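Local coordinates for protein aspartate carbamoyltransferase (Leishmania major, PDB 7K46) that probably transfers the carbamoyl group of carbamoyl phosphate to L-aspartate, forming N-carbamoyl-L-aspartate, an early step of pyrimidine biosynthesis, at residues L57-S62 with L110-A115; F69-M74 with Y313-R318; T95-I100 with A123-T128. One frame throughout, in Å; residues are numbered along the deposited sequence.

Interaction 1 (L57-S62 with L110-A115)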
loop_
_atom_site.group_PDB
_atom_site.type_symbol
_atom_site.label_atom_id
_atom_site.label_comp_id
_atom_site.label_asym_id
_atom_site.label_seq_id
_atom_site.Cartn_x
_atom_site.Cartn_y
_atom_site.Cartn_z
ATOM N N LEU A 57 -11.372 2.431 2.586
ATOM C CA LEU A 57 -11.364 3.111 3.878
ATOM C C LEU A 57 -11.873 2.088 4.886
ATOM O O LEU A 57 -13.083 1.876 5.003
ATOM C CB LEU A 57 -12.224 4.377 3.851
ATOM C CG LEU A 57 -12.072 5.327 5.042
ATOM C CD1 LEU A 57 -10.682 5.984 5.040
ATOM C CD2 LEU A 57 -13.182 6.375 5.038
ATOM N N PHE A 58 -10.949 1.431 5.589
ATOM C CA PHE A 58 -11.276 0.287 6.435
ATOM C C PHE A 58 -11.030 0.670 7.889
ATOM O O PHE A 58 -9.882 0.854 8.311
ATOM C CB PHE A 58 -10.466 -0.946 6.029
ATOM C CG PHE A 58 -11.101 -1.760 4.930
ATOM C CD1 PHE A 58 -11.503 -1.165 3.740
ATOM C CD2 PHE A 58 -11.276 -3.133 5.081
ATOM C CE1 PHE A 58 -12.088 -1.920 2.722
ATOM C CE2 PHE A 58 -11.864 -3.895 4.072
ATOM C CZ PHE A 58 -12.264 -3.293 2.890
ATOM N N PHE A 59 -12.115 0.825 8.643
ATOM C CA PHE A 59 -12.030 1.157 10.057
ATOM C C PHE A 59 -11.872 -0.073 10.936
ATOM O O PHE A 59 -11.564 0.061 12.126
ATOM C CB PHE A 59 -13.268 1.950 10.492
ATOM C CG PHE A 59 -13.303 3.353 9.952
ATOM C CD1 PHE A 59 -13.753 3.603 8.665
ATOM C CD2 PHE A 59 -12.883 4.422 10.730
ATOM C CE1 PHE A 59 -13.783 4.890 8.159
ATOM C CE2 PHE A 59 -12.916 5.716 10.228
ATOM C CZ PHE A 59 -13.367 5.945 8.938
ATOM N N GLU A 60 -12.095 -1.255 10.386
ATOM C CA GLU A 60 -11.778 -2.504 11.054
ATOM C C GLU A 60 -10.969 -3.358 10.088
ATOM O O GLU A 60 -11.117 -3.251 8.869
ATOM C CB GLU A 60 -13.048 -3.240 11.510
ATOM C CG GLU A 60 -14.126 -3.351 10.447
ATOM C CD GLU A 60 -15.331 -4.139 10.924
ATOM O OE1 GLU A 60 -15.438 -4.339 12.156
ATOM O OE2 GLU A 60 -16.162 -4.558 10.074
ATOM N N ASP A 61 -10.096 -4.187 10.640
ATOM C CA ASP A 61 -9.271 -5.046 9.805
ATOM C C ASP A 61 -10.118 -6.147 9.182
ATOM O O ASP A 61 -10.895 -6.812 9.870
ATOM C CB ASP A 61 -8.140 -5.658 10.628
ATOM C CG ASP A 61 -7.096 -4.637 11.033
ATOM O OD1 ASP A 61 -7.186 -3.475 10.575
ATOM O OD2 ASP A 61 -6.181 -5.001 11.803
ATOM N N SER A 62 -9.975 -6.330 7.867
ATOM C CA SER A 62 -10.484 -7.526 7.196
ATOM C C SER A 62 -9.612 -7.698 5.952
ATOM O O SER A 62 -10.005 -7.333 4.842
ATOM C CB SER A 62 -11.969 -7.442 6.833
ATOM O OG SER A 62 -12.389 -8.632 6.166
ATOM N N LEU A 110 -15.116 4.252 -3.942
ATOM C CA LEU A 110 -14.710 4.080 -2.556
ATOM C C LEU A 110 -15.160 2.708 -2.072
ATOM O O LEU A 110 -16.174 2.180 -2.537
ATOM C CB LEU A 110 -15.320 5.171 -1.660
ATOM C CG LEU A 110 -15.260 6.632 -2.124
ATOM C CD1 LEU A 110 -15.734 7.557 -0.993
ATOM C CD2 LEU A 110 -13.852 6.992 -2.533
ATOM N N VAL A 111 -14.390 2.119 -1.152
ATOM C CA VAL A 111 -14.765 0.858 -0.502
ATOM C C VAL A 111 -14.743 1.106 1.000
ATOM O O VAL A 111 -13.672 1.347 1.571
ATOM C CB VAL A 111 -13.827 -0.304 -0.878
ATOM C CG1 VAL A 111 -14.307 -1.617 -0.224
ATOM C CG2 VAL A 111 -13.718 -0.466 -2.406
ATOM N N LEU A 112 -15.912 1.037 1.646
ATOM C CA LEU A 112 -16.046 1.371 3.062
ATOM C C LEU A 112 -16.280 0.119 3.904
ATOM O O LEU A 112 -17.217 -0.654 3.647
ATOM C CB LEU A 112 -17.192 2.362 3.301
ATOM C CG LEU A 112 -17.399 2.715 4.783
ATOM C CD1 LEU A 112 -16.223 3.561 5.310
ATOM C CD2 LEU A 112 -18.732 3.426 5.015
ATOM N N ARG A 113 -15.448 -0.058 4.925
ATOM C CA ARG A 113 -15.626 -1.099 5.935
ATOM C C ARG A 113 -15.676 -0.429 7.304
ATOM O O ARG A 113 -14.664 0.091 7.793
ATOM C CB ARG A 113 -14.497 -2.123 5.855
ATOM C CG ARG A 113 -14.527 -3.164 6.946
ATOM C CD ARG A 113 -15.418 -4.327 6.571
ATOM N NE ARG A 113 -15.387 -5.373 7.587
ATOM C CZ ARG A 113 -15.492 -6.672 7.331
ATOM N NH1 ARG A 113 -15.633 -7.125 6.092
ATOM N NH2 ARG A 113 -15.444 -7.540 8.343
ATOM N N HIS A 114 -16.858 -0.433 7.912
ATOM C CA HIS A 114 -17.089 0.185 9.212
ATOM C C HIS A 114 -18.126 -0.663 9.930
ATOM O O HIS A 114 -19.077 -1.131 9.302
ATOM C CB HIS A 114 -17.591 1.626 9.050
ATOM C CG HIS A 114 -17.485 2.460 10.290
ATOM N ND1 HIS A 114 -18.239 2.220 11.420
ATOM C CD2 HIS A 114 -16.737 3.557 10.563
ATOM C CE1 HIS A 114 -17.946 3.123 12.342
ATOM N NE2 HIS A 114 -17.035 3.943 11.848
ATOM N N ALA A 115 -17.942 -0.871 11.236
ATOM C CA ALA A 115 -18.877 -1.727 11.964
ATOM C C ALA A 115 -20.275 -1.117 12.054
ATOM O O ALA A 115 -21.263 -1.855 12.160
ATOM C CB ALA A 115 -18.348 -2.030 13.367
#

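Interaction 2 (F69-M74 with Y313-R318)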
loop_
_atom_site.group_PDB
_atom_site.type_symbol
_atom_site.label_atom_id
_atom_site.label_comp_id
_atom_site.label_asym_id
_atom_site.label_seq_id
_atom_site.Cartn_x
_atom_site.Cartn_y
_atom_site.Cartn_z
ATOM N N PHE A 69 -10.949 -6.869 -2.920
ATOM C CA PHE A 69 -11.336 -5.644 -3.630
ATOM C C PHE A 69 -10.150 -5.032 -4.370
ATOM O O PHE A 69 -10.284 -4.596 -5.521
ATOM C CB PHE A 69 -11.917 -4.607 -2.654
ATOM C CG PHE A 69 -13.397 -4.744 -2.428
ATOM C CD1 PHE A 69 -14.299 -4.302 -3.389
ATOM C CD2 PHE A 69 -13.882 -5.285 -1.249
ATOM C CE1 PHE A 69 -15.682 -4.424 -3.190
ATOM C CE2 PHE A 69 -15.258 -5.406 -1.035
ATOM C CZ PHE A 69 -16.155 -4.972 -2.012
ATOM N N CYS A 70 -8.992 -4.967 -3.715
ATOM C CA CYS A 70 -7.815 -4.377 -4.355
ATOM C C CYS A 70 -7.357 -5.202 -5.547
ATOM O O CYS A 70 -7.032 -4.649 -6.603
ATOM C CB CYS A 70 -6.677 -4.235 -3.347
ATOM S SG CYS A 70 -7.098 -3.029 -2.062
ATOM N N ALA A 71 -7.316 -6.527 -5.392
ATOM C CA ALA A 71 -6.898 -7.377 -6.504
ATOM C C ALA A 71 -7.885 -7.295 -7.661
ATOM O O ALA A 71 -7.482 -7.266 -8.832
ATOM C CB ALA A 71 -6.749 -8.821 -6.030
ATOM N N ALA A 72 -9.185 -7.274 -7.350
ATOM C CA ALA A 72 -10.207 -7.119 -8.387
ATOM C C ALA A 72 -9.994 -5.836 -9.177
ATOM O O ALA A 72 -10.045 -5.838 -10.414
ATOM C CB ALA A 72 -11.604 -7.130 -7.760
ATOM N N MET A 73 -9.761 -4.724 -8.470
ATOM C CA MET A 73 -9.524 -3.452 -9.146
ATOM C C MET A 73 -8.294 -3.528 -10.053
ATOM O O MET A 73 -8.333 -3.091 -11.209
ATOM C CB MET A 73 -9.371 -2.341 -8.099
ATOM C CG MET A 73 -9.280 -0.926 -8.684
ATOM S SD MET A 73 -10.871 -0.441 -9.394
ATOM C CE MET A 73 -10.500 1.253 -9.902
ATOM N N MET A 74 -7.196 -4.103 -9.560
ATOM C CA MET A 74 -5.971 -4.117 -10.358
ATOM C C MET A 74 -6.065 -5.068 -11.552
ATOM O O MET A 74 -5.461 -4.804 -12.599
ATOM C CB MET A 74 -4.774 -4.474 -9.468
ATOM C CG MET A 74 -4.548 -3.425 -8.375
ATOM S SD MET A 74 -3.166 -3.868 -7.293
ATOM C CE MET A 74 -3.321 -2.599 -6.018
ATOM N N TYR A 313 -13.982 -17.213 -6.260
ATOM C CA TYR A 313 -15.241 -16.673 -6.756
ATOM C C TYR A 313 -15.473 -15.260 -6.236
ATOM O O TYR A 313 -16.017 -14.421 -6.960
ATOM C CB TYR A 313 -16.407 -17.590 -6.382
ATOM C CG TYR A 313 -16.355 -18.922 -7.091
ATOM C CD1 TYR A 313 -16.398 -18.993 -8.476
ATOM C CD2 TYR A 313 -16.270 -20.111 -6.369
ATOM C CE1 TYR A 313 -16.343 -20.220 -9.139
ATOM C CE2 TYR A 313 -16.220 -21.342 -7.017
ATOM C CZ TYR A 313 -16.252 -21.387 -8.402
ATOM O OH TYR A 313 -16.206 -22.613 -9.035
ATOM N N GLY A 314 -15.038 -14.965 -5.005
ATOM C CA GLY A 314 -15.138 -13.600 -4.506
ATOM C C GLY A 314 -14.356 -12.601 -5.347
ATOM O O GLY A 314 -14.835 -11.497 -5.620
ATOM N N LEU A 315 -13.147 -12.979 -5.775
ATOM C CA LEU A 315 -12.380 -12.115 -6.671
ATOM C C LEU A 315 -13.173 -11.789 -7.937
ATOM O O LEU A 315 -13.293 -10.626 -8.330
ATOM C CB LEU A 315 -11.046 -12.780 -7.032
ATOM C CG LEU A 315 -10.256 -12.100 -8.164
ATOM C CD1 LEU A 315 -9.692 -10.743 -7.721
ATOM C CD2 LEU A 315 -9.123 -13.012 -8.657
ATOM N N PHE A 316 -13.733 -12.805 -8.588
ATOM C CA PHE A 316 -14.374 -12.541 -9.872
ATOM C C PHE A 316 -15.734 -11.859 -9.724
ATOM O O PHE A 316 -16.115 -11.042 -10.582
ATOM C CB PHE A 316 -14.448 -13.843 -10.667
ATOM C CG PHE A 316 -13.090 -14.330 -11.100
ATOM C CD1 PHE A 316 -12.311 -13.552 -11.941
ATOM C CD2 PHE A 316 -12.573 -15.527 -10.627
ATOM C CE1 PHE A 316 -11.045 -13.967 -12.326
ATOM C CE2 PHE A 316 -11.316 -15.949 -11.004
ATOM C CZ PHE A 316 -10.548 -15.160 -11.858
ATOM N N MET A 317 -16.461 -12.126 -8.640
ATOM C CA MET A 317 -17.686 -11.366 -8.400
ATOM C C MET A 317 -17.373 -9.893 -8.175
ATOM O O MET A 317 -18.078 -9.010 -8.679
ATOM C CB MET A 317 -18.448 -11.950 -7.205
ATOM C CG MET A 317 -19.713 -11.148 -6.800
ATOM S SD MET A 317 -20.923 -10.939 -8.133
ATOM C CE MET A 317 -21.556 -12.617 -8.383
ATOM N N ARG A 318 -16.307 -9.602 -7.433
ATOM C CA ARG A 318 -15.980 -8.204 -7.194
ATOM C C ARG A 318 -15.479 -7.519 -8.461
ATOM O O ARG A 318 -15.753 -6.333 -8.666
ATOM C CB ARG A 318 -14.967 -8.103 -6.055
ATOM C CG ARG A 318 -15.615 -8.423 -4.707
ATOM C CD ARG A 318 -14.605 -8.463 -3.556
ATOM N NE ARG A 318 -15.323 -8.705 -2.308
ATOM C CZ ARG A 318 -15.220 -9.801 -1.568
ATOM N NH1 ARG A 318 -14.354 -10.759 -1.865
ATOM N NH2 ARG A 318 -16.009 -9.940 -0.502
#

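Interaction 3 (T95-I100 with A123-T128)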
loop_
_atom_site.group_PDB
_atom_site.type_symbol
_atom_site.label_atom_id
_atom_site.label_comp_id
_atom_site.label_asym_id
_atom_site.label_seq_id
_atom_site.Cartn_x
_atom_site.Cartn_y
_atom_site.Cartn_z
ATOM N N THR A 95 -14.505 14.571 10.984
ATOM C CA THR A 95 -15.719 13.798 10.742
ATOM C C THR A 95 -15.507 12.778 9.628
ATOM O O THR A 95 -14.676 12.958 8.729
ATOM C CB THR A 95 -16.880 14.718 10.366
ATOM O OG1 THR A 95 -16.573 15.380 9.133
ATOM C CG2 THR A 95 -17.121 15.742 11.455
ATOM N N LEU A 96 -16.270 11.681 9.693
ATOM C CA LEU A 96 -16.241 10.705 8.606
ATOM C C LEU A 96 -16.650 11.351 7.291
ATOM O O LEU A 96 -16.081 11.043 6.235
ATOM C CB LEU A 96 -17.160 9.524 8.930
ATOM C CG LEU A 96 -17.406 8.529 7.781
ATOM C CD1 LEU A 96 -16.114 7.855 7.355
ATOM C CD2 LEU A 96 -18.458 7.497 8.169
ATOM N N GLN A 97 -17.621 12.270 7.343
ATOM C CA GLN A 97 -18.046 12.981 6.141
ATOM C C GLN A 97 -16.880 13.709 5.486
ATOM O O GLN A 97 -16.695 13.625 4.267
ATOM C CB GLN A 97 -19.169 13.968 6.476
ATOM C CG GLN A 97 -20.510 13.305 6.822
ATOM C CD GLN A 97 -20.665 12.995 8.309
ATOM O OE1 GLN A 97 -19.678 12.834 9.039
ATOM N NE2 GLN A 97 -21.914 12.909 8.762
ATOM N N ASP A 98 -16.084 14.438 6.279
ATOM C CA ASP A 98 -14.953 15.157 5.694
ATOM C C ASP A 98 -13.934 14.199 5.104
ATOM O O ASP A 98 -13.298 14.510 4.088
ATOM C CB ASP A 98 -14.284 16.056 6.735
ATOM C CG ASP A 98 -15.053 17.344 6.973
ATOM O OD1 ASP A 98 -16.083 17.563 6.287
ATOM O OD2 ASP A 98 -14.635 18.132 7.848
ATOM N N THR A 99 -13.758 13.028 5.723
ATOM C CA THR A 99 -12.838 12.044 5.164
ATOM C C THR A 99 -13.333 11.540 3.815
ATOM O O THR A 99 -12.544 11.406 2.870
ATOM C CB THR A 99 -12.648 10.888 6.143
ATOM O OG1 THR A 99 -12.082 11.397 7.359
ATOM C CG2 THR A 99 -11.710 9.834 5.545
ATOM N N ILE A 100 -14.637 11.251 3.714
ATOM C CA ILE A 100 -15.221 10.823 2.443
ATOM C C ILE A 100 -14.999 11.884 1.367
ATOM O O ILE A 100 -14.607 11.570 0.236
ATOM C CB ILE A 100 -16.718 10.503 2.625
ATOM C CG1 ILE A 100 -16.892 9.292 3.558
ATOM C CG2 ILE A 100 -17.417 10.279 1.267
ATOM C CD1 ILE A 100 -16.285 7.987 3.015
ATOM N N ALA A 123 -21.586 8.353 5.036
ATOM C CA ALA A 123 -20.718 8.409 3.865
ATOM C C ALA A 123 -21.527 8.674 2.602
ATOM O O ALA A 123 -21.184 9.551 1.798
ATOM C CB ALA A 123 -19.920 7.108 3.742
ATOM N N MET A 124 -22.618 7.930 2.412
ATOM C CA MET A 124 -23.436 8.148 1.225
ATOM C C MET A 124 -24.138 9.500 1.245
ATOM O O MET A 124 -24.522 9.992 0.180
ATOM C CB MET A 124 -24.441 7.005 1.073
ATOM C CG MET A 124 -23.740 5.686 0.694
ATOM S SD MET A 124 -24.880 4.382 0.196
ATOM C CE MET A 124 -26.019 4.393 1.581
ATOM N N SER A 125 -24.291 10.123 2.417
ATOM C CA SER A 125 -24.939 11.430 2.479
ATOM C C SER A 125 -24.110 12.525 1.810
ATOM O O SER A 125 -24.665 13.574 1.463
ATOM C CB SER A 125 -25.234 11.816 3.936
ATOM O OG SER A 125 -24.110 12.410 4.581
ATOM N N VAL A 126 -22.803 12.319 1.639
ATOM C CA VAL A 126 -21.944 13.323 1.018
ATOM C C VAL A 126 -21.152 12.795 -0.169
ATOM O O VAL A 126 -20.615 13.603 -0.947
ATOM C CB VAL A 126 -20.973 13.941 2.055
ATOM C CG1 VAL A 126 -21.734 14.626 3.193
ATOM C CG2 VAL A 126 -19.983 12.885 2.580
ATOM N N ALA A 127 -21.016 11.482 -0.355
ATOM C CA ALA A 127 -20.146 10.967 -1.405
ATOM C C ALA A 127 -20.648 11.362 -2.788
ATOM O O ALA A 127 -21.854 11.419 -3.039
ATOM C CB ALA A 127 -20.040 9.444 -1.312
ATOM N N THR A 128 -19.710 11.656 -3.690
ATOM C CA THR A 128 -20.053 11.923 -5.079
ATOM C C THR A 128 -19.642 10.792 -6.011
ATOM O O THR A 128 -19.945 10.855 -7.201
ATOM C CB THR A 128 -19.414 13.232 -5.565
ATOM O OG1 THR A 128 -17.991 13.114 -5.498
ATOM C CG2 THR A 128 -19.869 14.413 -4.692
HETATM O O HOH W 1 -23.905 14.381 6.559
#

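Interaction 1 (L57-S62 with L110-A115)
Leu-57 is gripped by both of its backbone polar atoms: its N gives a nearly straight hydrogen bond to Val-111 O (2.7 Å), and its O takes one from Arg-113 N (3.1 Å). Its side chain lies beside that of Leu-112 and points the same way, toward helices 96-104 and 117-126. Phe-58 sits on the opposite face of the sheet. Arg-113 CB stands squarely over the centre of its ring as a CH-pi contact, 3.5 Å from the ring centroid, while Val-111 CG1 meets the ring edge at CE1. The backbone hydrogen bonds pair strands 53-58 and 109-113 as parallel neighbours in the sheet of the carbamoyl phosphate domain. Both chains leave the sheet at the C-terminal ends of the strands, the usual place for an active site in such alpha/beta folds. Phe-59 N makes the last backbone bond, to Arg-113 O (2.8 Å), and the Phe-59 ring takes His-114 CD2 over one face, toward the rim; the two rings are inclined at 52°, and His-114 ND1 is bonded to Lys-116 N. Glu-60 reaches across with an extended chain. Its OE2 forms a salt bridge with Arg-113 NE (2.7 Å), met on the anti side and somewhat out of the carboxylate plane; the bend at chi2 (86°) turns the Arg-113 chain toward it. Arg-113 NH1 bonds to Ala-134 O. Ser-62, the N-cap of helix 63-74, lays its CB over the guanidinium face, 3.6 Å from Arg-113 CZ. It opens the S-x-R-T signature that ends at Thr-65, which in relatives binds carbamoyl phosphate.

Interaction 2 (F69-M74 with Y313-R318)
With CG swung away from its own carbonyl carbon (chi1 -72°) and the chain straight from CG to NE, Arg-318 reaches out from helix 309-326, across to the ring of Phe-69. On the same helix Leu-315 has the other setting, CG opposite its backbone N (chi1 169°), which sends CD1 against helix 63-74. This is a helix-helix contact between the carbamoyl phosphate domain and the C-terminal helix, which in this transferase fold returns from the aspartate domain to pack on the first one. The short segments cross at -54° with their axes 8.6 Å apart, a close approach that the small Ala-71 and Ala-72 on the side of helix 63-74 allow. Arg-318 CD rests over the centre of the Phe-69 ring, a CH-pi contact of 3.9 Å to the centroid and almost on the ring normal. Beyond it, Arg-318 NE comes over the same ring to 3.5 Å from Phe-69 CE2. The guanidinium plane is tilted well away from the ring rather than stacked flat on it. Its far end is held by Thr-143 of helix 142-156, the other long helix at the domain junction, through NH2, and weakly by Ser-68 through NH1, so the buried polar group is tied to both neighbouring helices. Ala-71 CB and Ala-72 CB form a shallow floor for Leu-315 CD1, and Ala-72 CB also touches Arg-318 CB at 3.9 Å. Tyr-106 of the second subunit packs on both Ala-71 and Leu-315. The closest approach of Leu-315 is to backbone: CD1 lies 3.5 Å from Ala-72 N.

Interaction 3 (T95-I100 with A123-T128)
The side-chain amide of Gln-97 has no atom of 123-128 against either of its faces; it reaches Ser-125 through a water instead. That water, on the NE2 side of the amide, accepts a weak bond from Gln-97 NE2 (3.3 Å) and donates to Ser-125 OG (2.8 Å). Ser-125 OG also bonds to Gln-122 O. Below this polar rim, helices 96-104 and 117-126 pack side by side on one face of the parallel sheet of the carbamoyl phosphate domain, the second of them being the helix of the beta-alpha-beta crossover from strand 109-113 to strand 131-133. Ile-100 is the wedge between them. Its CG1, placed beside the backbone N (chi1 -65°), meets Ala-123 CB at 3.7 Å, while the other branch, CG2, touches Ala-127 CB at 3.8 Å and Val-126 CG2 at 3.9 Å. Val-126 packs with both branches: CG2 on Ile-100 and on the backbone O of Gln-97, CG1 on Gln-97 CG, the two side chains crossing at about a right angle. Thr-95 is the N-cap of helix 96-104, its OG1 accepting from Asp-98 N, and the carboxylate of Asp-98 forms a salt bridge with Arg-291 of the third subunit. Across from Ile-100, Ala-123 O accepts two backbone bonds, from Ala-127 N at 2.9 Å and from Val-126 N at 3.2 Å.

Overall arrangement
Interactions 1 and 3 lie within the carbamoyl phosphate domain, and interaction 2 joins that domain to the C-terminal helix; the sheet of interaction 1 is in the middle. Helices pack on both of its faces: interaction 2 lies on one side, its centre about 16 Å from that of interaction 1, where Val-111 CG1 touches Phe-69 CD2 at 3.8 Å. Interaction 3 lies on the other, about 14 Å away between centres, where Phe-59 CZ meets Leu-96 CD1 at 3.7 Å and Leu-110 CD1 meets Ile-100 CG2 at 3.9 Å. Interactions 2 and 3 do not touch; their nearest atoms are about 13 Å apart. Of the three, interaction 1 leads into the probable carbamoyl phosphate site.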